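Local coordinates for protein sulfoquinovosidase (Escherichia coli, PDB 5AEG) that hydrolyses sulfoquinovosyl diacylglycerides and simple sulfoquinovosides, releasing sulfoquinovose that the bacterium degrades as a source of carbon and sulfur, at residues E126-G131 and V188-Y193; D230-L235 and H593-A598; S234-L239 and L493-H498. All blocks are in the same frame, centred on the assembly; numbering follows the deposited sequence.

The three contacts lie close together, on the same side of the chain's centre, with centres about 11 to 12 Å apart. Contact 1 comes first along the chain and pairs strands 129-133 and 186-189 of the galactose mutarotase-like N-terminal domain. Contacts 2 and 3 both use helix 232-243 and share Ser234 and Leu235. The start of this helix meets a loop of the C-terminal family domain in contact 2. A little further along, it meets the end of TIM-barrel helix 486-495 in contact 3. A salt bridge from Lys192 to Glu595 ties contact 1 to contact 2, and Val188 touches Met495 and Leu235 of contact 3. Regions far apart in sequence thus join around one helix.

Contact 1: E126-G131 and V188-Y193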
loop_
_atom_site.group_PDB
_atom_site.type_symbol
_atom_site.label_atom_id
_atom_site.label_comp_id
_atom_site.label_asym_id
_atom_site.label_seq_id
_atom_site.Cartn_x
_atom_site.Cartn_y
_atom_site.Cartn_z
ATOM N N GLU A 126 -25.169 -7.651 -8.504
ATOM C CA GLU A 126 -24.383 -6.840 -9.475
ATOM C C GLU A 126 -23.302 -5.907 -8.867
ATOM O O GLU A 126 -22.497 -5.319 -9.594
ATOM C CB GLU A 126 -25.304 -5.963 -10.324
ATOM C CG GLU A 126 -26.075 -4.958 -9.525
ATOM C CD GLU A 126 -27.495 -5.483 -9.049
ATOM O OE1 GLU A 126 -27.781 -6.726 -8.948
ATOM O OE2 GLU A 126 -28.323 -4.609 -8.774
ATOM N N ASP A 127 -23.272 -5.747 -7.554
ATOM C CA ASP A 127 -22.396 -4.773 -6.984
ATOM C C ASP A 127 -20.915 -5.198 -7.198
ATOM O O ASP A 127 -20.595 -6.364 -7.076
ATOM C CB ASP A 127 -22.623 -4.629 -5.478
ATOM C CG ASP A 127 -24.015 -4.116 -5.110
ATOM O OD1 ASP A 127 -24.687 -3.476 -5.948
ATOM O OD2 ASP A 127 -24.369 -4.252 -3.920
ATOM N N HIS A 128 -20.041 -4.230 -7.431
ATOM C CA HIS A 128 -18.588 -4.449 -7.290
ATOM C C HIS A 128 -18.117 -3.846 -6.018
ATOM O O HIS A 128 -18.762 -2.942 -5.425
ATOM C CB HIS A 128 -17.807 -3.854 -8.515
ATOM C CG HIS A 128 -18.346 -4.304 -9.824
ATOM N ND1 HIS A 128 -17.984 -5.495 -10.421
ATOM C CD2 HIS A 128 -19.292 -3.749 -10.650
ATOM C CE1 HIS A 128 -18.620 -5.633 -11.587
ATOM N NE2 HIS A 128 -19.438 -4.603 -11.731
ATOM N N ILE A 129 -16.891 -4.241 -5.612
ATOM C CA ILE A 129 -16.344 -3.835 -4.368
ATOM C C ILE A 129 -14.838 -3.534 -4.595
ATOM O O ILE A 129 -14.136 -4.355 -5.226
ATOM C CB ILE A 129 -16.482 -4.964 -3.339
ATOM C CG1 ILE A 129 -17.963 -5.276 -2.933
ATOM C CG2 ILE A 129 -15.726 -4.628 -2.085
ATOM C CD1 ILE A 129 -18.594 -4.115 -2.156
ATOM N N TYR A 130 -14.388 -2.431 -4.072
ATOM C CA TYR A 130 -13.004 -2.008 -4.258
ATOM C C TYR A 130 -12.420 -1.593 -2.912
ATOM O O TYR A 130 -13.142 -1.207 -1.961
ATOM C CB TYR A 130 -12.939 -0.811 -5.223
ATOM C CG TYR A 130 -13.583 -1.092 -6.493
ATOM C CD1 TYR A 130 -12.946 -1.802 -7.497
ATOM C CD2 TYR A 130 -14.901 -0.688 -6.714
ATOM C CE1 TYR A 130 -13.606 -2.142 -8.683
ATOM C CE2 TYR A 130 -15.563 -0.982 -7.888
ATOM C CZ TYR A 130 -14.936 -1.735 -8.866
ATOM O OH TYR A 130 -15.532 -2.050 -10.029
ATOM N N GLY A 131 -11.102 -1.675 -2.857
ATOM C CA GLY A 131 -10.367 -1.217 -1.712
ATOM C C GLY A 131 -9.734 -2.337 -0.929
ATOM O O GLY A 131 -9.040 -3.214 -1.462
ATOM N N VAL A 188 -15.214 0.179 -0.655
ATOM C CA VAL A 188 -16.179 0.965 -1.471
ATOM C C VAL A 188 -17.026 0.000 -2.226
ATOM O O VAL A 188 -16.557 -0.905 -2.919
ATOM C CB VAL A 188 -15.465 1.858 -2.461
ATOM C CG1 VAL A 188 -16.375 2.483 -3.491
ATOM C CG2 VAL A 188 -14.813 2.950 -1.715
ATOM N N SER A 189 -18.332 0.278 -2.229
ATOM C CA SER A 189 -19.271 -0.487 -3.018
ATOM C C SER A 189 -19.788 0.390 -4.200
ATOM O O SER A 189 -19.900 1.622 -4.057
ATOM C CB SER A 189 -20.535 -0.785 -2.126
ATOM O OG SER A 189 -21.599 -1.290 -2.971
ATOM N N THR A 190 -20.203 -0.286 -5.259
ATOM C CA THR A 190 -20.849 0.417 -6.385
ATOM C C THR A 190 -22.291 0.896 -6.087
ATOM O O THR A 190 -22.852 1.540 -6.948
ATOM C CB THR A 190 -20.745 -0.332 -7.686
ATOM O OG1 THR A 190 -21.268 -1.649 -7.600
ATOM C CG2 THR A 190 -19.229 -0.369 -8.155
ATOM N N GLN A 191 -22.837 0.600 -4.888
ATOM C CA GLN A 191 -24.017 1.377 -4.353
ATOM C C GLN A 191 -23.605 2.743 -3.877
ATOM O O GLN A 191 -24.373 3.462 -3.297
ATOM C CB GLN A 191 -24.662 0.559 -3.257
ATOM C CG GLN A 191 -25.238 -0.742 -3.802
ATOM C CD GLN A 191 -26.263 -1.402 -2.851
ATOM O OE1 GLN A 191 -27.002 -0.742 -2.191
ATOM N NE2 GLN A 191 -26.230 -2.708 -2.760
ATOM N N LYS A 192 -22.309 3.106 -4.072
ATOM C CA LYS A 192 -21.753 4.389 -3.797
ATOM C C LYS A 192 -21.744 4.759 -2.305
ATOM O O LYS A 192 -22.303 5.794 -1.853
ATOM C CB LYS A 192 -22.383 5.482 -4.697
ATOM C CG LYS A 192 -21.909 5.383 -6.127
ATOM C CD LYS A 192 -22.488 6.508 -6.993
ATOM C CE LYS A 192 -22.006 6.404 -8.426
ATOM N NZ LYS A 192 -22.577 7.560 -9.183
ATOM N N TYR A 193 -21.153 3.863 -1.508
ATOM C CA TYR A 193 -20.867 4.141 -0.140
ATOM C C TYR A 193 -19.500 3.537 0.142
ATOM O O TYR A 193 -19.049 2.665 -0.611
ATOM C CB TYR A 193 -21.890 3.554 0.801
ATOM C CG TYR A 193 -21.955 2.044 0.900
ATOM C CD1 TYR A 193 -21.075 1.341 1.738
ATOM C CD2 TYR A 193 -22.895 1.304 0.211
ATOM C CE1 TYR A 193 -21.153 -0.056 1.845
ATOM C CE2 TYR A 193 -23.007 -0.081 0.358
ATOM C CZ TYR A 193 -22.072 -0.755 1.198
ATOM O OH TYR A 193 -22.095 -2.164 1.301
HETATM O O HOH W 1 -22.773 -3.567 -1.924
HETATM O O HOH W 2 -23.944 -1.778 -7.897
#
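Thr190 receives the backbone N-H of His128 on its side chain instead of its carbonyl. His128 N lies 2.9 Å from Thr190 OG1, and Thr190 N returns a bond to His128 O. This carries the pairing one residue past the end of strand 186-189. The Thr190 hydroxyl stands between its backbone N and carbonyl carbon (chi1 56°). This puts OG1 in front of His128 N and turns CG2 toward the Tyr130 ring, where it meets CE2 at the ring edge, 3.7 Å away. The phenol OH of Tyr130 bonds to Tyr601 O.

Two waters join the segments. One donates to Asp127 OD1 and also binds Thr190 OG1. The other donates to Asp127 OD2 and also binds Ser189 OG. Asp127 OD2 takes a further bond from Gln191 NE2 at 2.7 Å, through its syn lone pair. Asp127 OD2 lies almost in the amide plane of Gln191 and the bond is fairly straight (166°), yet the carboxylate and amide planes are 58° apart. Gln124 N is another donor to OD2. Ser189 OG accepts from Gln191 N at 3.0 Å, an ST turn. On the same side of the strands, Ile129 CD1 rests on Ser189 CB at 3.9 Å.

Ile129 and Ser189 form a non-hydrogen-bonded pair, and Tyr130 and Val188 the hydrogen-bonded pair beside it. This is antiparallel strand pairing, characteristic of the beta-sandwich N-terminal domain of family 31 glycoside hydrolases.

Contact 2: D230-L235 and H593-A598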
loop_
_atom_site.group_PDB
_atom_site.type_symbol
_atom_site.label_atom_id
_atom_site.label_comp_id
_atom_site.label_asym_id
_atom_site.label_seq_id
_atom_site.Cartn_x
_atom_site.Cartn_y
_atom_site.Cartn_z
ATOM N N ASP A 230 -22.800 10.895 -4.260
ATOM C CA ASP A 230 -23.363 10.918 -5.591
ATOM C C ASP A 230 -22.419 10.492 -6.664
ATOM O O ASP A 230 -22.879 9.881 -7.685
ATOM C CB ASP A 230 -23.867 12.340 -5.951
ATOM C CG ASP A 230 -25.187 12.675 -5.213
ATOM O OD1 ASP A 230 -25.861 11.689 -4.734
ATOM O OD2 ASP A 230 -25.497 13.886 -5.085
ATOM N N THR A 231 -21.121 10.684 -6.400
ATOM C CA THR A 231 -20.061 10.249 -7.341
ATOM C C THR A 231 -18.901 9.583 -6.554
ATOM O O THR A 231 -18.704 9.850 -5.376
ATOM C CB THR A 231 -19.443 11.429 -8.093
ATOM O OG1 THR A 231 -18.829 12.291 -7.159
ATOM C CG2 THR A 231 -20.506 12.248 -8.886
ATOM N N TYR A 232 -18.135 8.779 -7.248
ATOM C CA TYR A 232 -16.901 8.186 -6.606
ATOM C C TYR A 232 -15.936 9.221 -6.199
ATOM O O TYR A 232 -15.300 9.108 -5.135
ATOM C CB TYR A 232 -16.218 7.092 -7.524
ATOM C CG TYR A 232 -17.141 5.969 -7.720
ATOM C CD1 TYR A 232 -17.395 5.052 -6.677
ATOM C CD2 TYR A 232 -17.808 5.800 -8.907
ATOM C CE1 TYR A 232 -18.336 4.033 -6.828
ATOM C CE2 TYR A 232 -18.727 4.793 -9.069
ATOM C CZ TYR A 232 -18.984 3.903 -8.027
ATOM O OH TYR A 232 -19.938 2.957 -8.212
ATOM N N ILE A 233 -15.749 10.251 -7.045
ATOM C CA ILE A 233 -14.873 11.326 -6.693
ATOM C C ILE A 233 -15.256 12.003 -5.367
ATOM O O ILE A 233 -14.390 12.313 -4.515
ATOM C CB ILE A 233 -14.801 12.352 -7.877
ATOM C CG1 ILE A 233 -13.955 11.744 -8.999
ATOM C CG2 ILE A 233 -14.263 13.679 -7.429
ATOM C CD1 ILE A 233 -14.009 12.531 -10.269
ATOM N N SER A 234 -16.563 12.259 -5.203
ATOM C CA SER A 234 -17.057 12.825 -3.941
ATOM C C SER A 234 -16.842 11.819 -2.779
ATOM O O SER A 234 -16.507 12.181 -1.690
ATOM C CB SER A 234 -18.585 13.183 -4.062
ATOM O OG SER A 234 -18.971 13.711 -2.821
ATOM N N LEU A 235 -17.105 10.562 -3.078
ATOM C CA LEU A 235 -16.920 9.511 -2.082
ATOM C C LEU A 235 -15.477 9.501 -1.540
ATOM O O LEU A 235 -15.273 9.447 -0.330
ATOM C CB LEU A 235 -17.397 8.195 -2.627
ATOM C CG LEU A 235 -17.500 7.106 -1.563
ATOM C CD1 LEU A 235 -18.613 7.443 -0.557
ATOM C CD2 LEU A 235 -17.734 5.772 -2.205
ATOM N N HIS A 593 -14.098 8.582 -13.802
ATOM C CA HIS A 593 -14.448 9.584 -14.841
ATOM C C HIS A 593 -15.385 9.084 -15.887
ATOM O O HIS A 593 -15.820 9.899 -16.682
ATOM C CB HIS A 593 -13.198 10.200 -15.464
ATOM C CG HIS A 593 -12.378 10.937 -14.507
ATOM N ND1 HIS A 593 -12.850 12.051 -13.813
ATOM C CD2 HIS A 593 -11.114 10.699 -14.037
ATOM C CE1 HIS A 593 -11.903 12.482 -12.997
ATOM N NE2 HIS A 593 -10.839 11.683 -13.127
ATOM N N TYR A 594 -15.653 7.775 -15.976
ATOM C CA TYR A 594 -16.498 7.120 -16.992
ATOM C C TYR A 594 -17.485 6.247 -16.209
ATOM O O TYR A 594 -17.615 5.091 -16.443
ATOM C CB TYR A 594 -15.658 6.311 -18.063
ATOM C CG TYR A 594 -14.725 7.253 -18.769
ATOM C CD1 TYR A 594 -15.161 7.977 -19.905
ATOM C CD2 TYR A 594 -13.463 7.540 -18.266
ATOM C CE1 TYR A 594 -14.352 8.974 -20.481
ATOM C CE2 TYR A 594 -12.611 8.489 -18.876
ATOM C CZ TYR A 594 -13.035 9.167 -20.020
ATOM O OH TYR A 594 -12.304 10.179 -20.592
ATOM N N GLU A 595 -18.217 6.858 -15.271
ATOM C CA GLU A 595 -19.096 6.113 -14.350
ATOM C C GLU A 595 -20.155 5.305 -14.991
ATOM O O GLU A 595 -20.505 4.242 -14.467
ATOM C CB GLU A 595 -19.781 7.060 -13.335
ATOM C CG GLU A 595 -18.909 7.533 -12.212
ATOM C CD GLU A 595 -19.713 8.154 -11.080
ATOM O OE1 GLU A 595 -20.984 8.105 -11.149
ATOM O OE2 GLU A 595 -19.107 8.621 -10.092
ATOM N N ASP A 596 -20.632 5.745 -16.177
ATOM C CA ASP A 596 -21.728 5.085 -16.847
ATOM C C ASP A 596 -21.248 3.938 -17.695
ATOM O O ASP A 596 -22.055 3.274 -18.283
ATOM C CB ASP A 596 -22.540 6.120 -17.681
ATOM C CG ASP A 596 -21.652 6.894 -18.688
ATOM O OD1 ASP A 596 -20.347 7.000 -18.523
ATOM O OD2 ASP A 596 -22.277 7.469 -19.610
ATOM N N ASP A 597 -19.922 3.709 -17.809
ATOM C CA ASP A 597 -19.393 2.642 -18.650
ATOM C C ASP A 597 -19.181 1.374 -17.810
ATOM O O ASP A 597 -18.223 1.312 -16.974
ATOM C CB ASP A 597 -18.108 3.097 -19.353
ATOM C CG ASP A 597 -17.560 2.103 -20.319
ATOM O OD1 ASP A 597 -17.758 0.885 -20.123
ATOM O OD2 ASP A 597 -16.834 2.492 -21.288
ATOM N N ALA A 598 -20.053 0.384 -18.030
ATOM C CA ALA A 598 -20.039 -0.875 -17.231
ATOM C C ALA A 598 -18.715 -1.664 -17.315
ATOM O O ALA A 598 -18.266 -2.250 -16.333
ATOM C CB ALA A 598 -21.197 -1.781 -17.631
HETATM O O HOH W 3 -16.722 9.973 -10.029
#
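Glu595 reaches across to the start of helix 232-243, and its carboxylate lies obliquely beside the Tyr232 ring. The ring and carboxylate planes are 68° apart. Glu595 OE2 is 3.3 Å from CD2 of that ring. The same oxygen accepts from Tyr232 N at 3.0 Å, with the N-H nearly in line with the C-O bond and an angle at H of 164°. The glutamate chain is extended beyond CG (chi2 -165°), which carries the carboxylate from the type I turn Tyr594-Asp597 to the helix.

Thr231 crosses Glu595 at about a right angle, with CB 3.5 Å from OE2. A water 2.7 Å from Glu595 OE2 donates to it and accepts from Ile233 N. One carboxylate oxygen therefore serves two successive N-H groups, one directly and one through water. The other oxygen, OE1, forms a salt bridge with Lys192. The lysine and the nearby helix start would both be expected to favour the charged carboxylate. With an alanine in place of Glu595, Tyr232 N and the bridging water are likely to lose their acceptor and Lys192 its anionic mate.

Farther along, Ile233 and His593 also cross at about a right angle. Ile233 CD1 touches His593 CE1 at 3.4 Å, while NE2 of the imidazole bonds to Arg588.

Thr231 is the N-cap residue: its OG1 accepts from Ser234 N at 3.0 Å. The arrangement is typical of a capped helix N-terminus, here reinforced by a glutamate from a loop of the C-terminal family domain.

Contact 3: S234-L239 and L493-H498; sequences SLLEKL and LAMTGH
Leu236 of helix 232-243 packs against a Schellman motif, the turn that ends helix 486-495 of the TIM-barrel domain. There are no hydrogen bonds between the two segments. The contact is buried; leucine methyls meet backbone carbonyls and a methionine sulfur.

The Leu236 side chain leaves the helix with CB pointing toward the turn. CG is anti to the carbonyl carbon (chi1 -65°) and comes within 4.4 Å of Ala494 O. The branch then splits over that carbonyl. CD1 stands 3.8 Å from Ala494 O and turns to Met495, where it meets SD at 4.2 Å. CD2 lies 3.7 Å from Ala494 O and also reaches the backbone at Met495 CA, 3.9 Å away. The leucine fork thus sits astride one oxygen and touches the next residue with both tips.

Met495 points its CB away from helix 232-243. Its chain bends at chi2 and chi3 and brings the sulfur back, to cross Leu236 at about a right angle. The same side chain touches Val188 of strand 186-189, so the beta domain borders this packing too.

One helical turn on, Leu239 uses a single methyl. Its CD2 meets Met495 O at 3.6 Å and lies against the peptide that joins Thr496 to Gly497. Gly497 has a positive phi (85°). A side chain there would be jammed against the carbonyl of Thr496, and its CB would point toward Leu239.

The turn is held by its own backbone. Gly497 N bonds to Ala494 O, the oxygen that Leu236 straddles. His498 N bonds to Leu493 O at 3.0 Å, and Thr496 N reaches that same oxygen from the opposite face of its carbonyl plane.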
loop_
_atom_site.group_PDB
_atom_site.type_symbol
_atom_site.label_atom_id
_atom_site.label_comp_id
_atom_site.label_asym_id
_atom_site.label_seq_id
_atom_site.Cartn_x
_atom_site.Cartn_y
_atom_site.Cartn_z
ATOM N N SER A 234 -16.563 12.259 -5.203
ATOM C CA SER A 234 -17.057 12.825 -3.941
ATOM C C SER A 234 -16.842 11.819 -2.779
ATOM O O SER A 234 -16.507 12.181 -1.690
ATOM C CB SER A 234 -18.585 13.183 -4.062
ATOM O OG SER A 234 -18.971 13.711 -2.821
ATOM N N LEU A 235 -17.105 10.562 -3.078
ATOM C CA LEU A 235 -16.920 9.511 -2.082
ATOM C C LEU A 235 -15.477 9.501 -1.540
ATOM O O LEU A 235 -15.273 9.447 -0.330
ATOM C CB LEU A 235 -17.397 8.195 -2.627
ATOM C CG LEU A 235 -17.500 7.106 -1.563
ATOM C CD1 LEU A 235 -18.613 7.443 -0.557
ATOM C CD2 LEU A 235 -17.734 5.772 -2.205
ATOM N N LEU A 236 -14.490 9.705 -2.409
ATOM C CA LEU A 236 -13.079 9.676 -2.008
ATOM C C LEU A 236 -12.684 10.891 -1.246
ATOM O O LEU A 236 -11.877 10.840 -0.323
ATOM C CB LEU A 236 -12.121 9.405 -3.236
ATOM C CG LEU A 236 -12.271 8.031 -3.908
ATOM C CD1 LEU A 236 -11.269 7.953 -5.011
ATOM C CD2 LEU A 236 -12.016 6.875 -2.965
ATOM N N GLU A 237 -13.272 12.032 -1.610
ATOM C CA GLU A 237 -13.177 13.220 -0.791
ATOM C C GLU A 237 -13.716 12.962 0.636
ATOM O O GLU A 237 -13.073 13.340 1.592
ATOM C CB GLU A 237 -13.870 14.428 -1.460
ATOM C CG GLU A 237 -13.717 15.685 -0.626
ATOM C CD GLU A 237 -14.331 16.918 -1.267
ATOM O OE1 GLU A 237 -15.176 16.774 -2.176
ATOM O OE2 GLU A 237 -13.980 18.024 -0.813
ATOM N N LYS A 238 -14.862 12.312 0.769
ATOM C CA LYS A 238 -15.394 11.991 2.103
ATOM C C LYS A 238 -14.520 11.004 2.824
ATOM O O LYS A 238 -14.168 11.178 3.981
ATOM C CB LYS A 238 -16.834 11.476 1.985
ATOM C CG LYS A 238 -17.748 12.668 1.648
ATOM C CD LYS A 238 -19.142 12.201 1.317
ATOM C CE LYS A 238 -20.035 13.372 0.822
ATOM N NZ LYS A 238 -21.431 12.870 0.901
ATOM N N LEU A 239 -14.034 10.000 2.082
ATOM C CA LEU A 239 -13.238 8.962 2.741
ATOM C C LEU A 239 -11.944 9.497 3.277
ATOM O O LEU A 239 -11.505 9.163 4.448
ATOM C CB LEU A 239 -13.013 7.752 1.791
ATOM C CG LEU A 239 -12.166 6.601 2.370
ATOM C CD1 LEU A 239 -12.838 5.925 3.594
ATOM C CD2 LEU A 239 -12.017 5.550 1.297
ATOM N N LEU A 493 -5.392 0.887 -3.552
ATOM C CA LEU A 493 -5.018 1.966 -2.629
ATOM C C LEU A 493 -5.701 3.288 -2.899
ATOM O O LEU A 493 -6.162 3.977 -1.954
ATOM C CB LEU A 493 -3.495 2.183 -2.564
ATOM C CG LEU A 493 -2.827 1.180 -1.634
ATOM C CD1 LEU A 493 -1.328 1.282 -1.677
ATOM C CD2 LEU A 493 -3.292 1.382 -0.167
ATOM N N ALA A 494 -5.823 3.620 -4.160
ATOM C CA ALA A 494 -6.561 4.805 -4.537
ATOM C C ALA A 494 -8.002 4.881 -3.973
ATOM O O ALA A 494 -8.435 5.941 -3.465
ATOM C CB ALA A 494 -6.525 4.955 -6.050
ATOM N N MET A 495 -8.694 3.739 -4.012
ATOM C CA MET A 495 -10.038 3.544 -3.498
ATOM C C MET A 495 -10.070 3.366 -1.974
ATOM O O MET A 495 -11.143 3.374 -1.386
ATOM C CB MET A 495 -10.671 2.321 -4.145
ATOM C CG MET A 495 -10.896 2.461 -5.643
ATOM S SD MET A 495 -11.812 3.959 -6.126
ATOM C CE MET A 495 -13.415 3.445 -5.541
ATOM N N THR A 496 -8.899 3.282 -1.333
ATOM C CA THR A 496 -8.785 3.243 0.123
ATOM C C THR A 496 -8.162 4.555 0.602
ATOM O O THR A 496 -7.640 4.686 1.729
ATOM C CB THR A 496 -7.891 2.024 0.575
ATOM O OG1 THR A 496 -8.315 0.841 -0.095
ATOM C CG2 THR A 496 -8.093 1.778 2.057
ATOM N N GLY A 497 -8.129 5.549 -0.263
ATOM C CA GLY A 497 -7.649 6.832 0.155
ATOM C C GLY A 497 -6.218 7.214 0.169
ATOM O O GLY A 497 -5.871 8.206 0.795
ATOM N N HIS A 498 -5.369 6.449 -0.499
ATOM C CA HIS A 498 -3.950 6.812 -0.658
ATOM C C HIS A 498 -3.677 6.892 -2.201
ATOM O O HIS A 498 -3.867 5.908 -2.983
ATOM C CB HIS A 498 -2.993 5.841 0.027
ATOM C CG HIS A 498 -1.651 6.479 0.264
ATOM N ND1 HIS A 498 -0.875 7.008 -0.757
ATOM C CD2 HIS A 498 -1.028 6.806 1.413
ATOM C CE1 HIS A 498 0.194 7.588 -0.246
ATOM N NE2 HIS A 498 0.132 7.466 1.072
#